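Long-range contact in periplasmic protein TorT (Vibrio parahaemolyticus, PDB 3O1I), which probably binds a small ligand, likely trimethylamine N-oxide, in the periplasm and passes the signal to a partner sensor kinase: residues I195-I209 against D220-V232. Sequence-based numbering, arbitrary orientation.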
ATOM      1  N   ILE D 195     -12.972  10.273  34.801  1.00 81.33           N
ATOM      2  CA  ILE D 195     -13.991   9.501  34.114  1.00 79.19           C
ATOM      3  C   ILE D 195     -14.483   8.238  34.790  1.00 78.08           C
ATOM      4  O   ILE D 195     -13.719   7.308  35.047  1.00 76.67           O
ATOM      5  CB  ILE D 195     -13.542   9.146  32.692  1.00 78.63           C
ATOM      6  CG1 ILE D 195     -13.038  10.410  31.990  1.00 78.22           C
ATOM      7  CG2 ILE D 195     -14.700   8.529  31.920  1.00 77.47           C
ATOM      8  CD1 ILE D 195     -14.003  11.586  32.065  1.00 76.13           C
ATOM      9  N   ASP D 196     -15.788   8.224  35.051  1.00 77.64           N
ATOM     10  CA  ASP D 196     -16.472   7.093  35.664  1.00 77.18           C
ATOM     11  C   ASP D 196     -16.988   6.185  34.549  1.00 76.27           C
ATOM     12  O   ASP D 196     -16.692   4.986  34.525  1.00 75.60           O
ATOM     13  CB  ASP D 196     -17.644   7.585  36.512  1.00 77.53           C
ATOM     14  CG  ASP D 196     -17.193   8.353  37.736  1.00 78.99           C
ATOM     15  OD1 ASP D 196     -16.560   7.734  38.615  1.00 79.17           O
ATOM     16  OD2 ASP D 196     -17.465   9.571  37.821  1.00 79.35           O
ATOM     17  N   TYR D 197     -17.753   6.774  33.626  1.00 75.04           N
ATOM     18  CA  TYR D 197     -18.318   6.046  32.487  1.00 72.43           C
ATOM     19  C   TYR D 197     -17.937   6.665  31.147  1.00 70.74           C
ATOM     20  O   TYR D 197     -17.586   7.847  31.061  1.00 71.03           O
ATOM     21  CB  TYR D 197     -19.850   6.031  32.537  1.00 71.92           C
ATOM     22  CG  TYR D 197     -20.461   5.447  33.778  1.00 71.06           C
ATOM     23  CD1 TYR D 197     -21.106   6.265  34.705  1.00 70.91           C
ATOM     24  CD2 TYR D 197     -20.427   4.077  34.013  1.00 70.98           C
ATOM     25  CE1 TYR D 197     -21.708   5.729  35.837  1.00 71.94           C
ATOM     26  CE2 TYR D 197     -21.023   3.527  35.142  1.00 71.67           C
ATOM     27  CZ  TYR D 197     -21.664   4.355  36.050  1.00 72.71           C
ATOM     28  OH  TYR D 197     -22.276   3.801  37.153  1.00 72.95           O
ATOM     29  N   ILE D 198     -18.028   5.844  30.107  1.00 68.84           N
ATOM     30  CA  ILE D 198     -17.778   6.269  28.739  1.00 66.76           C
ATOM     31  C   ILE D 198     -18.998   5.809  27.942  1.00 65.61           C
ATOM     32  O   ILE D 198     -19.311   4.615  27.890  1.00 63.76           O
ATOM     33  CB  ILE D 198     -16.545   5.589  28.087  1.00 67.00           C
ATOM     34  CG1 ILE D 198     -15.262   5.916  28.837  1.00 66.98           C
ATOM     35  CG2 ILE D 198     -16.394   6.079  26.656  1.00 65.08           C
ATOM     36  CD1 ILE D 198     -14.062   5.147  28.286  1.00 67.31           C
ATOM     37  N   VAL D 199     -19.704   6.760  27.347  1.00 64.40           N
ATOM     38  CA  VAL D 199     -20.850   6.429  26.515  1.00 63.32           C
ATOM     39  C   VAL D 199     -20.509   6.846  25.098  1.00 61.15           C
ATOM     40  O   VAL D 199     -20.307   8.031  24.821  1.00 59.76           O
ATOM     41  CB  VAL D 199     -22.138   7.148  26.975  1.00 64.30           C
ATOM     42  CG1 VAL D 199     -22.599   6.558  28.276  1.00 66.92           C
ATOM     43  CG2 VAL D 199     -21.899   8.632  27.145  1.00 64.79           C
ATOM     44  N   GLY D 200     -20.415   5.869  24.204  1.00 59.01           N
ATOM     45  CA  GLY D 200     -20.090   6.188  22.830  1.00 58.39           C
ATOM     46  C   GLY D 200     -20.581   5.179  21.815  1.00 57.13           C
ATOM     47  O   GLY D 200     -21.399   4.316  22.130  1.00 58.53           O
ATOM     48  N   SER D 201     -20.072   5.288  20.591  1.00 54.78           N
ATOM     49  CA  SER D 201     -20.456   4.394  19.509  1.00 52.58           C
ATOM     50  C   SER D 201     -20.045   2.967  19.782  1.00 51.21           C
ATOM     51  O   SER D 201     -19.223   2.698  20.654  1.00 51.37           O
ATOM     52  CB  SER D 201     -19.799   4.840  18.218  1.00 54.23           C
ATOM     53  OG  SER D 201     -18.392   4.905  18.392  1.00 56.59           O
ATOM     54  N   ALA D 202     -20.604   2.035  19.033  1.00 49.73           N
ATOM     55  CA  ALA D 202     -20.227   0.658  19.257  1.00 50.50           C
ATOM     56  C   ALA D 202     -18.743   0.569  18.962  1.00 50.71           C
ATOM     57  O   ALA D 202     -18.038  -0.264  19.529  1.00 52.26           O
ATOM     58  CB  ALA D 202     -21.009  -0.271  18.346  1.00 49.32           C
ATOM     59  N   VAL D 203     -18.282   1.439  18.068  1.00 50.32           N
ATOM     60  CA  VAL D 203     -16.878   1.485  17.677  1.00 48.41           C
ATOM     61  C   VAL D 203     -16.079   1.915  18.906  1.00 45.87           C
ATOM     62  O   VAL D 203     -15.203   1.189  19.378  1.00 44.36           O
ATOM     63  CB  VAL D 203     -16.663   2.493  16.489  1.00 50.22           C
ATOM     64  CG1 VAL D 203     -15.174   2.714  16.206  1.00 46.99           C
ATOM     65  CG2 VAL D 203     -17.350   1.957  15.243  1.00 50.96           C
ATOM     66  N   ALA D 204     -16.400   3.087  19.435  1.00 42.44           N
ATOM     67  CA  ALA D 204     -15.701   3.574  20.608  1.00 44.15           C
ATOM     68  C   ALA D 204     -15.660   2.489  21.693  1.00 46.05           C
ATOM     69  O   ALA D 204     -14.580   2.022  22.074  1.00 46.03           O
ATOM     70  CB  ALA D 204     -16.379   4.824  21.135  1.00 42.49           C
ATOM     71  N   ILE D 205     -16.837   2.082  22.173  1.00 46.51           N
ATOM     72  CA  ILE D 205     -16.926   1.070  23.215  1.00 45.67           C
ATOM     73  C   ILE D 205     -16.092  -0.164  22.900  1.00 46.29           C
ATOM     74  O   ILE D 205     -15.337  -0.611  23.755  1.00 49.29           O
ATOM     75  CB  ILE D 205     -18.417   0.668  23.524  1.00 46.16           C
ATOM     76  CG1 ILE D 205     -18.979   1.567  24.631  1.00 43.75           C
ATOM     77  CG2 ILE D 205     -18.519  -0.806  23.966  1.00 41.99           C
ATOM     78  CD1 ILE D 205     -19.165   3.020  24.244  1.00 46.42           C
ATOM     79  N   GLU D 206     -16.189  -0.720  21.699  1.00 45.50           N
ATOM     80  CA  GLU D 206     -15.376  -1.904  21.400  1.00 48.48           C
ATOM     81  C   GLU D 206     -13.887  -1.670  21.726  1.00 49.64           C
ATOM     82  O   GLU D 206     -13.225  -2.525  22.332  1.00 47.85           O
ATOM     83  CB  GLU D 206     -15.515  -2.296  19.935  1.00 49.79           C
ATOM     84  CG  GLU D 206     -16.827  -2.943  19.584  1.00 52.59           C
ATOM     85  CD  GLU D 206     -16.968  -3.154  18.094  1.00 55.37           C
ATOM     86  OE1 GLU D 206     -16.795  -2.169  17.346  1.00 59.92           O
ATOM     87  OE2 GLU D 206     -17.249  -4.291  17.664  1.00 54.92           O
ATOM     88  N   ALA D 207     -13.381  -0.504  21.312  1.00 50.59           N
ATOM     89  CA  ALA D 207     -11.996  -0.094  21.542  1.00 49.51           C
ATOM     90  C   ALA D 207     -11.763   0.049  23.043  1.00 49.53           C
ATOM     91  O   ALA D 207     -10.746  -0.423  23.563  1.00 50.36           O
ATOM     92  CB  ALA D 207     -11.711   1.245  20.835  1.00 47.98           C
ATOM     93  N   ALA D 208     -12.697   0.706  23.735  1.00 48.03           N
ATOM     94  CA  ALA D 208     -12.582   0.888  25.177  1.00 48.35           C
ATOM     95  C   ALA D 208     -12.424  -0.465  25.884  1.00 48.94           C
ATOM     96  O   ALA D 208     -11.669  -0.586  26.850  1.00 47.67           O
ATOM     97  CB  ALA D 208     -13.796   1.626  25.710  1.00 47.07           C
ATOM     98  N   ILE D 209     -13.125  -1.484  25.398  1.00 48.61           N
ATOM     99  CA  ILE D 209     -13.015  -2.800  26.004  1.00 50.52           C
ATOM    100  C   ILE D 209     -11.567  -3.272  26.003  1.00 51.61           C
ATOM    101  O   ILE D 209     -11.074  -3.761  27.013  1.00 54.88           O
ATOM    102  CB  ILE D 209     -13.877  -3.846  25.275  1.00 51.12           C
ATOM    103  CG1 ILE D 209     -15.352  -3.444  25.370  1.00 51.49           C
ATOM    104  CG2 ILE D 209     -13.645  -5.236  25.881  1.00 48.36           C
ATOM    105  CD1 ILE D 209     -16.264  -4.280  24.514  1.00 51.48           C
ATOM    106  N   ASP D 220     -12.827   0.083  36.418  1.00 80.30           N
ATOM    107  CA  ASP D 220     -12.759   1.457  36.914  1.00 79.22           C
ATOM    108  C   ASP D 220     -13.573   2.429  36.062  1.00 77.30           C
ATOM    109  O   ASP D 220     -13.941   3.515  36.519  1.00 76.91           O
ATOM    110  CB  ASP D 220     -11.300   1.922  36.983  1.00 81.13           C
ATOM    111  CG  ASP D 220     -10.521   1.250  38.107  1.00 82.70           C
ATOM    112  OD1 ASP D 220     -10.399   0.002  38.119  1.00 81.65           O
ATOM    113  OD2 ASP D 220     -10.025   1.983  38.987  1.00 84.75           O
ATOM    114  N   ILE D 221     -13.846   2.039  34.822  1.00 74.85           N
ATOM    115  CA  ILE D 221     -14.635   2.858  33.909  1.00 71.73           C
ATOM    116  C   ILE D 221     -15.740   1.988  33.310  1.00 70.66           C
ATOM    117  O   ILE D 221     -15.470   0.922  32.762  1.00 69.93           O
ATOM    118  CB  ILE D 221     -13.755   3.440  32.784  1.00 71.00           C
ATOM    119  CG1 ILE D 221     -12.759   4.431  33.380  1.00 69.87           C
ATOM    120  CG2 ILE D 221     -14.611   4.137  31.745  1.00 70.07           C
ATOM    121  CD1 ILE D 221     -11.818   5.019  32.373  1.00 69.31           C
ATOM    122  N   GLY D 222     -16.986   2.438  33.439  1.00 69.09           N
ATOM    123  CA  GLY D 222     -18.111   1.683  32.909  1.00 66.76           C
ATOM    124  C   GLY D 222     -18.446   2.067  31.482  1.00 65.42           C
ATOM    125  O   GLY D 222     -18.563   3.255  31.171  1.00 65.02           O
ATOM    126  N   LEU D 223     -18.613   1.060  30.620  1.00 63.73           N
ATOM    127  CA  LEU D 223     -18.915   1.271  29.202  1.00 60.14           C
ATOM    128  C   LEU D 223     -20.403   1.178  28.840  1.00 59.77           C
ATOM    129  O   LEU D 223     -21.069   0.179  29.117  1.00 59.29           O
ATOM    130  CB  LEU D 223     -18.120   0.273  28.362  1.00 56.80           C
ATOM    131  CG  LEU D 223     -16.635   0.213  28.734  1.00 54.58           C
ATOM    132  CD1 LEU D 223     -15.909  -0.756  27.808  1.00 52.55           C
ATOM    133  CD2 LEU D 223     -16.031   1.619  28.669  1.00 53.90           C
ATOM    134  N   VAL D 224     -20.906   2.234  28.206  1.00 59.76           N
ATOM    135  CA  VAL D 224     -22.297   2.319  27.788  1.00 58.67           C
ATOM    136  C   VAL D 224     -22.361   2.669  26.301  1.00 58.79           C
ATOM    137  O   VAL D 224     -21.964   3.767  25.903  1.00 59.65           O
ATOM    138  CB  VAL D 224     -23.039   3.401  28.609  1.00 58.29           C
ATOM    139  CG1 VAL D 224     -24.424   3.658  28.041  1.00 57.87           C
ATOM    140  CG2 VAL D 224     -23.142   2.962  30.056  1.00 57.00           C
ATOM    141  N   SER D 225     -22.863   1.730  25.499  1.00 57.79           N
ATOM    142  CA  SER D 225     -23.003   1.885  24.046  1.00 58.22           C
ATOM    143  C   SER D 225     -24.229   2.716  23.663  1.00 57.31           C
ATOM    144  O   SER D 225     -25.182   2.799  24.434  1.00 58.32           O
ATOM    145  CB  SER D 225     -23.134   0.501  23.406  1.00 58.90           C
ATOM    146  OG  SER D 225     -22.242   0.330  22.319  1.00 60.09           O
ATOM    147  N   VAL D 226     -24.214   3.320  22.477  1.00 55.59           N
ATOM    148  CA  VAL D 226     -25.361   4.101  22.022  1.00 54.29           C
ATOM    149  C   VAL D 226     -26.138   3.275  20.993  1.00 53.94           C
ATOM    150  O   VAL D 226     -27.173   3.710  20.475  1.00 52.66           O
ATOM    151  CB  VAL D 226     -24.929   5.438  21.416  1.00 56.18           C
ATOM    152  CG1 VAL D 226     -26.142   6.289  21.072  1.00 58.22           C
ATOM    153  CG2 VAL D 226     -24.069   6.182  22.410  1.00 60.36           C
ATOM    154  N   TYR D 227     -25.623   2.076  20.707  1.00 52.99           N
ATOM    155  CA  TYR D 227     -26.260   1.118  19.792  1.00 52.28           C
ATOM    156  C   TYR D 227     -25.542  -0.219  19.922  1.00 52.28           C
ATOM    157  O   TYR D 227     -24.542  -0.307  20.628  1.00 52.63           O
ATOM    158  CB  TYR D 227     -26.279   1.626  18.332  1.00 51.54           C
ATOM    159  CG  TYR D 227     -24.947   1.733  17.612  1.00 50.48           C
ATOM    160  CD1 TYR D 227     -24.430   0.646  16.901  1.00 50.06           C
ATOM    161  CD2 TYR D 227     -24.215   2.930  17.619  1.00 48.85           C
ATOM    162  CE1 TYR D 227     -23.220   0.746  16.214  1.00 50.35           C
ATOM    163  CE2 TYR D 227     -23.003   3.040  16.937  1.00 48.36           C
ATOM    164  CZ  TYR D 227     -22.506   1.942  16.240  1.00 50.57           C
ATOM    165  OH  TYR D 227     -21.265   1.995  15.626  1.00 51.09           O
ATOM    166  N   LEU D 228     -26.037  -1.261  19.265  1.00 52.37           N
ATOM    167  CA  LEU D 228     -25.424  -2.578  19.404  1.00 52.74           C
ATOM    168  C   LEU D 228     -24.656  -3.074  18.197  1.00 53.20           C
ATOM    169  O   LEU D 228     -24.911  -2.656  17.069  1.00 55.13           O
ATOM    170  CB  LEU D 228     -26.499  -3.618  19.755  1.00 53.88           C
ATOM    171  CG  LEU D 228     -25.979  -5.049  19.933  1.00 54.63           C
ATOM    172  CD1 LEU D 228     -25.315  -5.188  21.291  1.00 54.87           C
ATOM    173  CD2 LEU D 228     -27.106  -6.026  19.803  1.00 53.84           C
ATOM    174  N   SER D 229     -23.724  -3.988  18.451  1.00 52.01           N
ATOM    175  CA  SER D 229     -22.894  -4.592  17.413  1.00 51.37           C
ATOM    176  C   SER D 229     -22.384  -5.917  17.952  1.00 50.66           C
ATOM    177  O   SER D 229     -22.389  -6.135  19.151  1.00 51.60           O
ATOM    178  CB  SER D 229     -21.716  -3.673  17.062  1.00 52.21           C
ATOM    179  OG  SER D 229     -20.843  -3.455  18.160  1.00 53.80           O
ATOM    180  N   HIS D 230     -21.946  -6.808  17.079  1.00 51.15           N
ATOM    181  CA  HIS D 230     -21.464  -8.104  17.535  1.00 52.99           C
ATOM    182  C   HIS D 230     -20.364  -7.989  18.578  1.00 54.26           C
ATOM    183  O   HIS D 230     -20.094  -8.935  19.314  1.00 56.28           O
ATOM    184  CB  HIS D 230     -20.946  -8.934  16.360  1.00 53.81           C
ATOM    185  CG  HIS D 230     -21.979  -9.222  15.318  1.00 56.13           C
ATOM    186  ND1 HIS D 230     -22.266 -10.502  14.887  1.00 56.57           N
ATOM    187  CD2 HIS D 230     -22.781  -8.397  14.603  1.00 56.06           C
ATOM    188  CE1 HIS D 230     -23.199 -10.452  13.952  1.00 56.67           C
ATOM    189  NE2 HIS D 230     -23.528  -9.187  13.759  1.00 57.53           N
ATOM    190  N   GLY D 231     -19.723  -6.830  18.642  1.00 54.69           N
ATOM    191  CA  GLY D 231     -18.652  -6.655  19.604  1.00 54.23           C
ATOM    192  C   GLY D 231     -19.195  -6.175  20.923  1.00 53.71           C
ATOM    193  O   GLY D 231     -18.840  -6.704  21.979  1.00 53.92           O
ATOM    194  N   VAL D 232     -20.053  -5.160  20.856  1.00 53.97           N
ATOM    195  CA  VAL D 232     -20.682  -4.604  22.052  1.00 54.47           C
ATOM    196  C   VAL D 232     -21.548  -5.681  22.714  1.00 55.63           C
ATOM    197  O   VAL D 232     -21.741  -5.671  23.923  1.00 55.68           O
ATOM    198  CB  VAL D 232     -21.538  -3.365  21.714  1.00 52.61           C
ATOM    199  CG1 VAL D 232     -22.304  -2.897  22.939  1.00 51.32           C
ATOM    200  CG2 VAL D 232     -20.631  -2.248  21.211  1.00 50.85           C
TER
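L223 is wedged between I198 of the adjacent strand and A208 and I209 of helix 202-209. Its methyl CD2 meets A208 CB at 3.7 Å and also reaches I198 CB, while CD1 meets I209 CG1 at the same 3.7 Å; a branched leucine can serve both elements at once. The small A208 is consistent with a helix axis 8.0 Å from that of strand 222-225. Next to it I205 lays CD1 against V224 O and turns CG2 to V232. On the face carrying Y197, V199 and V224 lie side by side, and L126 of helix 116-127 packs on both. G222, having no side chain, leaves the place beside Y197 to the tyrosine ring, whose edge meets the G222 carbonyl carbon in plane.

These residues belong to the β-α-β unit of strand 197-200, helix 202-214 and strand 222-225, a right-handed crossover of the Rossmann-like lobes of type 1 periplasmic binding proteins. The strands are parallel, 17° apart. G222 N bonds to D196 O, I198 N to G222 O (2.8 Å), V224 N to I198 O and G200 N to V224 O, with a weak V226 N to G200 O bond at the end.

Beyond the strands, Y227 lays one ring face over A202 CA; its CG stands between backbone N and carbonyl carbon (chi1 68°), which folds the ring back over the helix start. S201 and S229 are N-caps, their hydroxyls accepting from A204 N (2.9 Å) and V232 N (3.3 Å). E206, partly exposed, extends its carboxylate to buried G231, a glycine whose bare CA lies 3.4 Å from E206 OE2.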